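Long-range contacts in myosin-2 (Saccharomyces cerevisiae, PDB 6IXO), which carries organelles and other cargo along actin cables as a class V motor, binding cargo receptors through its globular tail domain: residues Y200-I205 and V264-E269; I180-P185 and G257-Y262; N120-E125 and E139-V144; F114-L119 and E146-F151. All coordinates share one frame; numbering follows the deposited sequence.

Interaction 1. Residues Y200-I205 and V264-E269; sequences YTMDDI and VTRLEE
At the first turn of helix 202-218, inside the cargo-binding globular tail, Met202 and Asp203 meet Arg266 and Leu267 of helix 254-273. In the Arg266 conformer described, Met202 CB lies over one face of the guanidinium, 3.5 Å above its plane and displaced toward the rim, with NH1 of Arg266 at 3.6 Å from that carbon. Asp203 arrives at the edge of the same group: its OD1 stands 2.7 Å from Arg266 NH2 in a salt bridge, the carboxylate plane turned 72° from the guanidinium plane, so the two groups do not form a flat, two-pronged pair. A water near the guanidinium plane accepts from both Asp203 N and Arg266 NH2, tying the start of the helix to the same nitrogen.

The helix start is itself ordered by a capping box. Thr201 N donates to Asp204 OD2 over 2.8 Å, nearly straight at 168°, and Thr201, at the N-cap, also accepts a weak bond at OG1 from Asp203 N. Farther in, the thioether chain of Met202, bent at chi2 and chi3, brings CE to 4.2 Å from Leu267 CB, and Ile205 CG2 comes within 4.3 Å of Leu267 CD1. The polar pair thus borders an apolar layer. Helix 134-180 adds to that layer through Val178 against Met202 and Ala177 against Ile205, and Leu267 continues onto Leu206 and Phe209 of helix 202-218.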
loop_
_atom_site.group_PDB
_atom_site.type_symbol
_atom_site.label_atom_id
_atom_site.label_comp_id
_atom_site.label_asym_id
_atom_site.label_seq_id
_atom_site.Cartn_x
_atom_site.Cartn_y
_atom_site.Cartn_z
ATOM N N TYR A 200 -19.636 -10.540 -1.346
ATOM C CA TYR A 200 -18.192 -10.685 -1.033
ATOM C C TYR A 200 -18.016 -11.652 0.142
ATOM O O TYR A 200 -18.773 -11.614 1.117
ATOM C CB TYR A 200 -17.529 -9.355 -0.712
ATOM C CG TYR A 200 -17.589 -8.403 -1.871
ATOM C CD1 TYR A 200 -16.834 -8.630 -3.006
ATOM C CD2 TYR A 200 -18.443 -7.303 -1.848
ATOM C CE1 TYR A 200 -16.898 -7.766 -4.087
ATOM C CE2 TYR A 200 -18.526 -6.450 -2.924
ATOM C CZ TYR A 200 -17.752 -6.685 -4.039
ATOM O OH TYR A 200 -17.826 -5.831 -5.111
ATOM N N THR A 201 -17.036 -12.541 0.027
ATOM C CA THR A 201 -16.757 -13.536 1.076
ATOM C C THR A 201 -15.311 -13.403 1.525
ATOM O O THR A 201 -14.528 -12.709 0.883
ATOM C CB THR A 201 -16.982 -14.954 0.589
ATOM O OG1 THR A 201 -16.034 -15.243 -0.436
ATOM C CG2 THR A 201 -18.413 -15.123 0.020
ATOM N N MET A 202 -14.955 -14.101 2.595
ATOM C CA MET A 202 -13.577 -14.120 3.068
ATOM C C MET A 202 -12.616 -14.549 1.985
ATOM O O MET A 202 -11.461 -14.104 1.972
ATOM C CB MET A 202 -13.425 -15.056 4.264
ATOM C CG MET A 202 -14.000 -14.524 5.520
ATOM S SD MET A 202 -13.482 -12.829 5.813
ATOM C CE MET A 202 -11.686 -12.934 6.054
ATOM N N ASP A 203 -13.052 -15.420 1.078
ATOM C CA ASP A 203 -12.164 -15.754 -0.040
ATOM C C ASP A 203 -11.771 -14.535 -0.859
ATOM O O ASP A 203 -10.665 -14.467 -1.392
ATOM C CB ASP A 203 -12.810 -16.776 -0.957
ATOM C CG ASP A 203 -12.707 -18.181 -0.400
ATOM O OD1 ASP A 203 -11.725 -18.461 0.340
ATOM O OD2 ASP A 203 -13.603 -18.987 -0.706
ATOM N N ASP A 204 -12.678 -13.579 -0.989
ATOM C CA ASP A 204 -12.349 -12.403 -1.760
ATOM C C ASP A 204 -11.338 -11.571 -1.008
ATOM O O ASP A 204 -10.477 -10.939 -1.626
ATOM C CB ASP A 204 -13.572 -11.559 -2.070
ATOM C CG ASP A 204 -14.595 -12.319 -2.876
ATOM O OD1 ASP A 204 -14.220 -12.930 -3.896
ATOM O OD2 ASP A 204 -15.762 -12.354 -2.435
ATOM N N ILE A 205 -11.465 -11.551 0.317
ATOM C CA ILE A 205 -10.537 -10.779 1.140
ATOM C C ILE A 205 -9.145 -11.409 1.123
ATOM O O ILE A 205 -8.113 -10.713 1.026
ATOM C CB ILE A 205 -11.036 -10.686 2.602
ATOM C CG1 ILE A 205 -12.401 -9.984 2.635
ATOM C CG2 ILE A 205 -10.047 -9.911 3.456
ATOM C CD1 ILE A 205 -12.393 -8.559 1.949
ATOM N N VAL A 264 -12.488 -14.262 10.888
ATOM C CA VAL A 264 -11.306 -13.574 11.388
ATOM C C VAL A 264 -10.074 -14.476 11.525
ATOM O O VAL A 264 -8.928 -14.073 11.213
ATOM C CB VAL A 264 -11.616 -12.921 12.765
ATOM C CG1 VAL A 264 -10.437 -12.150 13.291
ATOM C CG2 VAL A 264 -12.779 -11.968 12.593
ATOM N N THR A 265 -10.280 -15.701 12.007
ATOM C CA THR A 265 -9.154 -16.603 12.171
ATOM C C THR A 265 -8.514 -16.851 10.812
ATOM O O THR A 265 -7.283 -16.957 10.703
ATOM C CB THR A 265 -9.606 -17.952 12.803
ATOM O OG1 THR A 265 -10.188 -17.652 14.074
ATOM C CG2 THR A 265 -8.422 -18.911 12.997
ATOM N N ARG A 266 -9.309 -16.955 9.759
ATOM C CA ARG A 266 -8.705 -17.242 8.452
ATOM C C ARG A 266 -7.759 -16.102 8.053
ATOM O O ARG A 266 -6.705 -16.330 7.483
ATOM C CB ARG A 266 -9.774 -17.448 7.384
ATOM C CG ARG A 266 -10.547 -18.788 7.533
ATOM C CD ARG A 266 -11.823 -18.787 6.682
ATOM N NE ARG A 266 -11.559 -18.724 5.238
ATOM C CZ ARG A 266 -12.517 -18.641 4.317
ATOM N NH1 ARG A 266 -13.796 -18.624 4.685
ATOM N NH2 ARG A 266 -12.204 -18.588 3.033
ATOM N N LEU A 267 -8.141 -14.883 8.369
ATOM C CA LEU A 267 -7.311 -13.728 8.004
ATOM C C LEU A 267 -6.075 -13.719 8.883
ATOM O O LEU A 267 -4.956 -13.498 8.422
ATOM C CB LEU A 267 -8.110 -12.423 8.139
ATOM C CG LEU A 267 -7.448 -11.165 7.566
ATOM C CD1 LEU A 267 -6.998 -11.351 6.086
ATOM C CD2 LEU A 267 -8.449 -10.013 7.681
ATOM N N GLU A 268 -6.248 -14.017 10.155
ATOM C CA GLU A 268 -5.101 -14.130 11.059
ATOM C C GLU A 268 -4.113 -15.239 10.666
ATOM O O GLU A 268 -2.884 -15.076 10.793
ATOM C CB GLU A 268 -5.632 -14.332 12.492
ATOM C CG GLU A 268 -4.609 -14.385 13.597
ATOM C CD GLU A 268 -5.285 -14.748 14.951
ATOM O OE1 GLU A 268 -6.330 -15.431 14.924
ATOM O OE2 GLU A 268 -4.795 -14.338 16.023
ATOM N N GLU A 269 -4.627 -16.367 10.176
ATOM C CA GLU A 269 -3.757 -17.496 9.819
ATOM C C GLU A 269 -3.001 -17.154 8.510
ATOM O O GLU A 269 -1.876 -17.559 8.308
ATOM C CB GLU A 269 -4.584 -18.772 9.666
ATOM C CG GLU A 269 -5.089 -19.303 11.011
ATOM C CD GLU A 269 -3.984 -20.020 11.748
ATOM O OE1 GLU A 269 -3.036 -20.540 11.076
ATOM O OE2 GLU A 269 -4.054 -20.088 12.990
HETATM O O HOH W 1 -15.103 -17.741 1.778
#

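Interaction 2. Residues I180-P185 and G257-Y262; sequences ISESLP and GLQLNY
Ser183 and Leu184 join the loop after helix 134-180 to the surface of helix 254-273 in the globular tail through two hydrogen bonds, both to Gln259. Ser183 OG donates to the backbone carbonyl Gln259 O at 3.0 Å; the C=O...donor angle of 106° shows that the hydroxyl comes from the side of the C=O, and it is also tilted out of the carbonyl plane. Leu184 N donates to the side-chain oxygen Gln259 OE1 over 3.3 Å with an N-H...acceptor angle of 152°. With CG beside its backbone N (chi1 -69°) and chi2 extended, the Gln259 side chain reaches out to the loop, and its OE1 also rests 3.1 Å from Glu182 CB. Next to these bonds, Leu184 CD1 packs obliquely on the Tyr262 ring, 3.8 Å from CE2, and touches Leu258 CD2 at 4.1 Å.

Further out, Glu182 OE1 accepts from Gly186 N and its OE2 from Ser188 N. Ile180 O is held by Arg256 NH1, while Phe187 packs on Leu258 and Gln259. Chemically, then, the attachment is mixed: one glutamine supplies two acceptors, one from its backbone and one from its amide, and a leucine adds a small apolar patch, joining a loop without regular secondary structure to the helix.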
loop_
_atom_site.group_PDB
_atom_site.type_symbol
_atom_site.label_atom_id
_atom_site.label_comp_id
_atom_site.label_asym_id
_atom_site.label_seq_id
_atom_site.Cartn_x
_atom_site.Cartn_y
_atom_site.Cartn_z
ATOM N N ILE A 180 -20.954 -9.950 7.602
ATOM C CA ILE A 180 -22.245 -10.423 7.110
ATOM C C ILE A 180 -22.190 -11.835 6.503
ATOM O O ILE A 180 -23.056 -12.648 6.793
ATOM C CB ILE A 180 -22.823 -9.447 6.021
ATOM C CG1 ILE A 180 -22.991 -8.038 6.591
ATOM C CG2 ILE A 180 -24.165 -9.984 5.463
ATOM C CD1 ILE A 180 -24.075 -7.950 7.696
ATOM N N SER A 181 -21.213 -12.110 5.625
ATOM C CA SER A 181 -21.179 -13.406 4.906
ATOM C C SER A 181 -21.028 -14.569 5.884
ATOM O O SER A 181 -20.293 -14.488 6.870
ATOM C CB SER A 181 -20.041 -13.490 3.874
ATOM O OG SER A 181 -18.806 -13.798 4.506
ATOM N N GLU A 182 -21.739 -15.652 5.604
ATOM C CA GLU A 182 -21.720 -16.785 6.502
ATOM C C GLU A 182 -20.637 -17.747 6.106
ATOM O O GLU A 182 -20.670 -18.337 5.031
ATOM C CB GLU A 182 -23.083 -17.477 6.525
ATOM C CG GLU A 182 -24.146 -16.626 7.181
ATOM C CD GLU A 182 -25.441 -17.377 7.376
ATOM O OE1 GLU A 182 -26.095 -17.700 6.360
ATOM O OE2 GLU A 182 -25.784 -17.678 8.542
ATOM N N SER A 183 -19.649 -17.884 6.976
ATOM C CA SER A 183 -18.727 -19.012 6.908
ATOM C C SER A 183 -19.496 -20.326 7.027
ATOM O O SER A 183 -19.082 -21.349 6.508
ATOM C CB SER A 183 -17.687 -18.895 8.016
ATOM O OG SER A 183 -18.183 -18.084 9.075
ATOM N N LEU A 184 -20.621 -20.306 7.735
ATOM C CA LEU A 184 -21.480 -21.493 7.762
ATOM C C LEU A 184 -22.843 -21.160 7.179
ATOM O O LEU A 184 -23.761 -20.789 7.909
ATOM C CB LEU A 184 -21.625 -22.030 9.185
ATOM C CG LEU A 184 -20.312 -22.307 9.901
ATOM C CD1 LEU A 184 -20.524 -22.088 11.384
ATOM C CD2 LEU A 184 -19.779 -23.742 9.595
ATOM N N PRO A 185 -22.969 -21.266 5.851
ATOM C CA PRO A 185 -24.226 -20.950 5.165
ATOM C C PRO A 185 -25.421 -21.659 5.819
ATOM O O PRO A 185 -25.341 -22.873 6.065
ATOM C CB PRO A 185 -23.979 -21.455 3.741
ATOM C CG PRO A 185 -22.490 -21.355 3.573
ATOM C CD PRO A 185 -21.925 -21.723 4.917
ATOM N N GLY A 257 -21.139 -15.267 16.587
ATOM C CA GLY A 257 -19.783 -15.230 17.148
ATOM C C GLY A 257 -18.889 -16.338 16.589
ATOM O O GLY A 257 -17.708 -16.124 16.242
ATOM N N LEU A 258 -19.443 -17.533 16.475
ATOM C CA LEU A 258 -18.677 -18.659 15.919
ATOM C C LEU A 258 -18.285 -18.317 14.460
ATOM O O LEU A 258 -17.134 -18.503 14.027
ATOM C CB LEU A 258 -19.521 -19.941 15.966
ATOM C CG LEU A 258 -18.709 -21.154 15.502
ATOM C CD1 LEU A 258 -17.587 -21.416 16.497
ATOM C CD2 LEU A 258 -19.594 -22.397 15.321
ATOM N N GLN A 259 -19.239 -17.781 13.700
ATOM C CA GLN A 259 -18.950 -17.439 12.300
ATOM C C GLN A 259 -17.948 -16.332 12.170
ATOM O O GLN A 259 -17.064 -16.388 11.288
ATOM C CB GLN A 259 -20.215 -17.061 11.532
ATOM C CG GLN A 259 -21.074 -18.296 11.356
ATOM C CD GLN A 259 -22.352 -18.021 10.640
ATOM O OE1 GLN A 259 -22.419 -18.180 9.426
ATOM N NE2 GLN A 259 -23.387 -17.604 11.380
ATOM N N LEU A 260 -18.072 -15.317 13.012
ATOM C CA LEU A 260 -17.074 -14.253 13.043
ATOM C C LEU A 260 -15.680 -14.825 13.372
ATOM O O LEU A 260 -14.657 -14.421 12.768
ATOM C CB LEU A 260 -17.462 -13.158 14.042
ATOM C CG LEU A 260 -16.509 -11.962 14.217
ATOM C CD1 LEU A 260 -16.416 -11.133 12.869
ATOM C CD2 LEU A 260 -17.000 -11.012 15.352
ATOM N N ASN A 261 -15.627 -15.730 14.344
ATOM C CA ASN A 261 -14.378 -16.402 14.709
ATOM C C ASN A 261 -13.773 -17.034 13.460
ATOM O O ASN A 261 -12.594 -16.817 13.169
ATOM C CB ASN A 261 -14.626 -17.457 15.816
ATOM C CG ASN A 261 -13.430 -18.398 16.019
ATOM O OD1 ASN A 261 -12.302 -18.010 15.864
ATOM N ND2 ASN A 261 -13.703 -19.644 16.335
ATOM N N TYR A 262 -14.577 -17.779 12.701
ATOM C CA TYR A 262 -14.026 -18.498 11.537
ATOM C C TYR A 262 -13.555 -17.489 10.478
ATOM O O TYR A 262 -12.502 -17.676 9.859
ATOM C CB TYR A 262 -15.057 -19.445 10.921
ATOM C CG TYR A 262 -15.398 -20.651 11.773
ATOM C CD1 TYR A 262 -14.650 -20.967 12.896
ATOM C CD2 TYR A 262 -16.487 -21.468 11.448
ATOM C CE1 TYR A 262 -14.975 -22.105 13.678
ATOM C CE2 TYR A 262 -16.829 -22.570 12.218
ATOM C CZ TYR A 262 -16.073 -22.900 13.335
ATOM O OH TYR A 262 -16.399 -24.038 14.078
#

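Interaction 3. Residues N120-E125 and E139-V144; sequences NSILTE and EYVSLV
Ile122 is the main projection of an antiparallel helical hairpin, in which the C-terminal end of helix 97-124 packs against the early part of helix 134-180. The short axes of 120-124 and 139-144 run at 156° to each other, with a closest approach of 10.6 Å, and no hydrogen bond crosses between the two segments; apolar side-chain packing carries the contact. Ile122 points at the partner helix and enters a hollow bounded by Tyr140, Val141 and Val144.

Its two branches divide the work. CG1 lies beside the backbone N (chi1 -77°), and with chi2 at 159° the extended arm carries CD1 into the hollow, between the outer part of the Tyr140 ring and Val144. There CD1 is 3.4 Å from Tyr140 CE2, a close approach oblique to the ring, and 3.7 Å from Val144 CG2. The shorter branch, CG2, meets Val141 CG2 at 3.8 Å as the two side chains slide past each other in opposite directions.

Trp66 of helix 53-67 meets the Tyr140 ring edge-to-face and also touches Val144, which brings a third helix to two of the residues lining the hollow. On the Ile122 side of the hairpin, the neighbouring Leu123 is more exposed and adds a smaller bump at the margin of the contact. Val141 makes contact through both of its methyls: while CG2 meets Ile122, CG1 faces Leu123, whose side chain crosses that of Val141 at about a right angle, with Leu123 CD2 lying 3.8 Å from Val141 CG1.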
loop_
_atom_site.group_PDB
_atom_site.type_symbol
_atom_site.label_atom_id
_atom_site.label_comp_id
_atom_site.label_asym_id
_atom_site.label_seq_id
_atom_site.Cartn_x
_atom_site.Cartn_y
_atom_site.Cartn_z
ATOM N N ASN A 120 24.903 12.249 -4.859
ATOM C CA ASN A 120 26.130 11.890 -4.149
ATOM C C ASN A 120 27.313 11.823 -5.090
ATOM O O ASN A 120 28.416 12.222 -4.736
ATOM C CB ASN A 120 25.991 10.558 -3.412
ATOM C CG ASN A 120 27.294 10.125 -2.755
ATOM O OD1 ASN A 120 27.645 10.597 -1.680
ATOM N ND2 ASN A 120 28.024 9.242 -3.417
ATOM N N SER A 121 27.089 11.346 -6.308
ATOM C CA SER A 121 28.172 11.277 -7.276
ATOM C C SER A 121 28.661 12.668 -7.685
ATOM O O SER A 121 29.865 12.884 -7.919
ATOM C CB SER A 121 27.734 10.509 -8.529
ATOM O OG SER A 121 28.753 10.614 -9.528
ATOM N N ILE A 122 27.715 13.596 -7.795
ATOM C CA ILE A 122 28.003 14.980 -8.166
ATOM C C ILE A 122 28.797 15.686 -7.066
ATOM O O ILE A 122 29.803 16.352 -7.325
ATOM C CB ILE A 122 26.681 15.742 -8.454
ATOM C CG1 ILE A 122 26.139 15.350 -9.832
ATOM C CG2 ILE A 122 26.885 17.242 -8.398
ATOM C CD1 ILE A 122 24.632 15.632 -10.010
ATOM N N LEU A 123 28.351 15.506 -5.829
ATOM C CA LEU A 123 28.969 16.180 -4.689
ATOM C C LEU A 123 30.345 15.613 -4.359
ATOM O O LEU A 123 31.218 16.314 -3.824
ATOM C CB LEU A 123 28.059 16.068 -3.454
ATOM C CG LEU A 123 26.762 16.876 -3.467
ATOM C CD1 LEU A 123 25.896 16.552 -2.250
ATOM C CD2 LEU A 123 27.069 18.368 -3.532
ATOM N N THR A 124 30.528 14.335 -4.675
ATOM C CA THR A 124 31.755 13.619 -4.329
ATOM C C THR A 124 32.823 13.647 -5.417
ATOM O O THR A 124 33.992 13.835 -5.123
ATOM C CB THR A 124 31.449 12.153 -3.990
ATOM O OG1 THR A 124 30.584 12.110 -2.850
ATOM C CG2 THR A 124 32.718 11.401 -3.656
ATOM N N GLU A 125 32.428 13.446 -6.669
ATOM C CA GLU A 125 33.401 13.257 -7.750
ATOM C C GLU A 125 33.557 14.506 -8.615
ATOM O O GLU A 125 34.672 14.893 -8.972
ATOM C CB GLU A 125 33.002 12.069 -8.641
ATOM C CG GLU A 125 32.669 10.767 -7.910
ATOM C CD GLU A 125 33.892 9.944 -7.529
ATOM O OE1 GLU A 125 34.967 10.530 -7.275
ATOM O OE2 GLU A 125 33.775 8.701 -7.486
ATOM N N GLU A 139 24.161 25.867 -9.856
ATOM C CA GLU A 139 22.786 25.781 -10.316
ATOM C C GLU A 139 22.433 24.320 -10.580
ATOM O O GLU A 139 21.293 23.886 -10.384
ATOM C CB GLU A 139 22.591 26.624 -11.577
ATOM N N TYR A 140 23.427 23.562 -11.032
ATOM C CA TYR A 140 23.234 22.146 -11.298
ATOM C C TYR A 140 22.979 21.337 -10.021
ATOM O O TYR A 140 22.039 20.533 -9.950
ATOM C CB TYR A 140 24.448 21.588 -12.028
ATOM C CG TYR A 140 24.281 20.153 -12.405
ATOM C CD1 TYR A 140 23.106 19.707 -12.992
ATOM C CD2 TYR A 140 25.290 19.237 -12.181
ATOM C CE1 TYR A 140 22.942 18.382 -13.343
ATOM C CE2 TYR A 140 25.143 17.918 -12.535
ATOM C CZ TYR A 140 23.968 17.493 -13.111
ATOM O OH TYR A 140 23.815 16.174 -13.459
ATOM N N VAL A 141 23.838 21.530 -9.025
ATOM C CA VAL A 141 23.670 20.841 -7.749
ATOM C C VAL A 141 22.302 21.179 -7.175
ATOM O O VAL A 141 21.606 20.320 -6.596
ATOM C CB VAL A 141 24.783 21.243 -6.757
ATOM C CG1 VAL A 141 24.550 20.597 -5.373
ATOM C CG2 VAL A 141 26.092 20.803 -7.294
ATOM N N SER A 142 21.909 22.434 -7.359
ATOM C CA SER A 142 20.648 22.951 -6.840
ATOM C C SER A 142 19.455 22.289 -7.539
ATOM O O SER A 142 18.460 21.932 -6.908
ATOM C CB SER A 142 20.620 24.477 -7.002
ATOM O OG SER A 142 19.443 25.006 -6.418
ATOM N N LEU A 143 19.583 22.099 -8.848
ATOM C CA LEU A 143 18.577 21.389 -9.633
ATOM C C LEU A 143 18.398 19.933 -9.201
ATOM O O LEU A 143 17.276 19.446 -9.060
ATOM C CB LEU A 143 18.962 21.437 -11.121
ATOM C CG LEU A 143 18.304 20.444 -12.092
ATOM C CD1 LEU A 143 16.893 20.852 -12.437
ATOM C CD2 LEU A 143 19.129 20.297 -13.364
ATOM N N VAL A 144 19.505 19.227 -9.020
ATOM C CA VAL A 144 19.413 17.814 -8.684
ATOM C C VAL A 144 18.887 17.676 -7.257
ATOM O O VAL A 144 18.145 16.744 -6.940
ATOM C CB VAL A 144 20.783 17.103 -8.828
ATOM C CG1 VAL A 144 20.680 15.618 -8.429
ATOM C CG2 VAL A 144 21.271 17.236 -10.254
#

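Interaction 4. Residues F114-L119 and E146-F151; sequences FVVFAL and ELKDDF
A chi1 of 174° sets Val115 CG1 opposite the backbone N and CG2 beside it, which aims one methyl at the backbone of Lys148 and the other between Leu147 and Phe151. CG1 sits 3.6 Å from Lys148 N, close to the backbone of the partner helix, in keeping with the short CA separation of Val115 and Lys148, 5.8 Å. CG2 lies 3.7 Å from Leu147 CD2 and 3.6 Å from Phe151 CD2, coming obliquely to the phenylalanine ring; both partner side chains cross Val115 at about a right angle.

Lys148 contributes its aliphatic chain. Extended through chi3 and bent only at chi4 (-64°), it reaches across the partner helix, crossing Leu119 at about a right angle and Val116 obliquely: CD is 3.7 Å from Leu119 CD2, and CE touches Val116 CG2 more loosely at 4.2 Å. Deeper in, Leu147 reaches Leu62 and Trp66 of helix 53-67, while Phe151 touches Leu82 of helix 71-90. The helix axes here approach to 9.3 Å with 161° between their directions. This is the geometry of an antiparallel helical hairpin, built by the consecutive helices 97-124 and 134-180 within the strand-free, alpha-helical globular tail of a class V myosin.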
loop_
_atom_site.group_PDB
_atom_site.type_symbol
_atom_site.label_atom_id
_atom_site.label_comp_id
_atom_site.label_asym_id
_atom_site.label_seq_id
_atom_site.Cartn_x
_atom_site.Cartn_y
_atom_site.Cartn_z
ATOM N N PHE A 114 17.979 6.549 -8.005
ATOM C CA PHE A 114 18.941 7.063 -8.969
ATOM C C PHE A 114 19.358 8.497 -8.636
ATOM O O PHE A 114 20.519 8.849 -8.741
ATOM C CB PHE A 114 18.391 7.036 -10.394
ATOM C CG PHE A 114 19.309 7.756 -11.350
ATOM C CD1 PHE A 114 20.525 7.206 -11.662
ATOM C CD2 PHE A 114 18.994 9.019 -11.829
ATOM C CE1 PHE A 114 21.439 7.885 -12.495
ATOM C CE2 PHE A 114 19.906 9.704 -12.671
ATOM C CZ PHE A 114 21.112 9.128 -12.987
ATOM N N VAL A 115 18.383 9.340 -8.297
ATOM C CA VAL A 115 18.677 10.750 -8.081
ATOM C C VAL A 115 19.567 10.891 -6.856
ATOM O O VAL A 115 20.515 11.672 -6.855
ATOM C CB VAL A 115 17.374 11.574 -7.946
ATOM C CG1 VAL A 115 17.665 13.018 -7.579
ATOM C CG2 VAL A 115 16.618 11.512 -9.276
ATOM N N VAL A 116 19.292 10.095 -5.827
ATOM C CA VAL A 116 20.145 10.086 -4.638
ATOM C C VAL A 116 21.548 9.691 -5.022
ATOM O O VAL A 116 22.526 10.301 -4.585
ATOM C CB VAL A 116 19.594 9.105 -3.556
ATOM C CG1 VAL A 116 20.653 8.849 -2.465
ATOM C CG2 VAL A 116 18.332 9.674 -2.981
ATOM N N PHE A 117 21.645 8.677 -5.876
ATOM C CA PHE A 117 22.945 8.221 -6.319
ATOM C C PHE A 117 23.640 9.328 -7.111
ATOM O O PHE A 117 24.859 9.547 -6.969
ATOM C CB PHE A 117 22.813 6.958 -7.177
ATOM C CG PHE A 117 24.011 6.693 -8.043
ATOM C CD1 PHE A 117 25.134 6.078 -7.524
ATOM C CD2 PHE A 117 24.021 7.081 -9.375
ATOM C CE1 PHE A 117 26.233 5.834 -8.305
ATOM C CE2 PHE A 117 25.133 6.843 -10.170
ATOM C CZ PHE A 117 26.243 6.219 -9.632
ATOM N N ALA A 118 22.877 10.029 -7.952
ATOM C CA ALA A 118 23.506 11.023 -8.856
ATOM C C ALA A 118 23.974 12.224 -8.047
ATOM O O ALA A 118 25.003 12.808 -8.307
ATOM C CB ALA A 118 22.536 11.456 -9.916
ATOM N N LEU A 119 23.180 12.600 -7.053
ATOM C CA LEU A 119 23.526 13.723 -6.191
ATOM C C LEU A 119 24.807 13.440 -5.433
ATOM O O LEU A 119 25.724 14.281 -5.376
ATOM C CB LEU A 119 22.362 14.013 -5.223
ATOM C CG LEU A 119 22.525 15.282 -4.387
ATOM C CD1 LEU A 119 22.902 16.488 -5.260
ATOM C CD2 LEU A 119 21.228 15.538 -3.603
ATOM N N GLU A 146 16.735 19.667 -5.791
ATOM C CA GLU A 146 15.284 19.871 -5.885
ATOM C C GLU A 146 14.616 18.665 -6.486
ATOM O O GLU A 146 13.483 18.305 -6.106
ATOM C CB GLU A 146 14.941 21.097 -6.731
ATOM C CG GLU A 146 15.341 22.410 -6.111
ATOM C CD GLU A 146 14.978 23.590 -6.993
ATOM O OE1 GLU A 146 14.254 23.375 -7.997
ATOM O OE2 GLU A 146 15.416 24.723 -6.680
ATOM N N LEU A 147 15.312 18.023 -7.414
ATOM C CA LEU A 147 14.726 16.847 -8.059
ATOM C C LEU A 147 14.608 15.693 -7.044
ATOM O O LEU A 147 13.581 14.953 -7.000
ATOM C CB LEU A 147 15.554 16.448 -9.283
ATOM C CG LEU A 147 15.018 15.155 -9.909
ATOM C CD1 LEU A 147 13.577 15.354 -10.371
ATOM C CD2 LEU A 147 15.915 14.683 -11.071
ATOM N N LYS A 148 15.622 15.568 -6.188
ATOM C CA LYS A 148 15.534 14.590 -5.079
ATOM C C LYS A 148 14.303 14.842 -4.201
ATOM O O LYS A 148 13.500 13.907 -3.921
ATOM C CB LYS A 148 16.820 14.640 -4.238
ATOM C CG LYS A 148 16.784 13.829 -2.948
ATOM C CD LYS A 148 18.152 13.875 -2.250
ATOM C CE LYS A 148 18.132 13.252 -0.860
ATOM N NZ LYS A 148 17.249 13.974 0.103
ATOM N N ASP A 149 14.124 16.087 -3.765
ATOM C CA ASP A 149 12.882 16.435 -3.033
ATOM C C ASP A 149 11.604 16.148 -3.817
ATOM O O ASP A 149 10.621 15.640 -3.246
ATOM C CB ASP A 149 12.869 17.913 -2.645
ATOM C CG ASP A 149 13.859 18.241 -1.538
ATOM O OD1 ASP A 149 14.342 17.307 -0.850
ATOM O OD2 ASP A 149 14.119 19.443 -1.346
ATOM N N ASP A 150 11.593 16.478 -5.106
ATOM C CA ASP A 150 10.401 16.207 -5.939
ATOM C C ASP A 150 10.087 14.706 -6.033
ATOM O O ASP A 150 8.918 14.301 -5.958
ATOM C CB ASP A 150 10.591 16.792 -7.352
ATOM C CG ASP A 150 10.556 18.345 -7.376
ATOM O OD1 ASP A 150 10.108 18.954 -6.391
ATOM O OD2 ASP A 150 11.000 18.937 -8.378
ATOM N N PHE A 151 11.098 13.854 -6.186
ATOM C CA PHE A 151 10.813 12.408 -6.206
ATOM C C PHE A 151 10.437 11.856 -4.828
ATOM O O PHE A 151 9.631 10.948 -4.726
ATOM C CB PHE A 151 12.007 11.625 -6.794
ATOM C CG PHE A 151 11.984 11.591 -8.297
ATOM C CD1 PHE A 151 10.858 11.187 -8.965
ATOM C CD2 PHE A 151 13.068 11.996 -9.039
ATOM C CE1 PHE A 151 10.791 11.182 -10.339
ATOM C CE2 PHE A 151 13.009 11.977 -10.428
ATOM C CZ PHE A 151 11.849 11.589 -11.064
#

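How the interactions relate
The four contacts form two pairs on opposite sides of the chain's centre. Interactions 3 and 4 are successive levels of one interface between helices 97-124 and 134-180, their centres about 9 Å apart; Val144 joins them, its CG1 lying 4.0 Å from Leu119 CB. Interactions 1 and 2 both use helix 254-273, with centres about 10 Å apart, and meet where Tyr200 O lies 3.6 Å from Ser181 CB. Between the pairs the centres are about 41 to 59 Å apart and nothing touches. The long helix 134-180 spans this gap: its early turns build interactions 3 and 4, and the loop leaving its end enters interaction 2. All four are packing contacts within the cargo-binding tail.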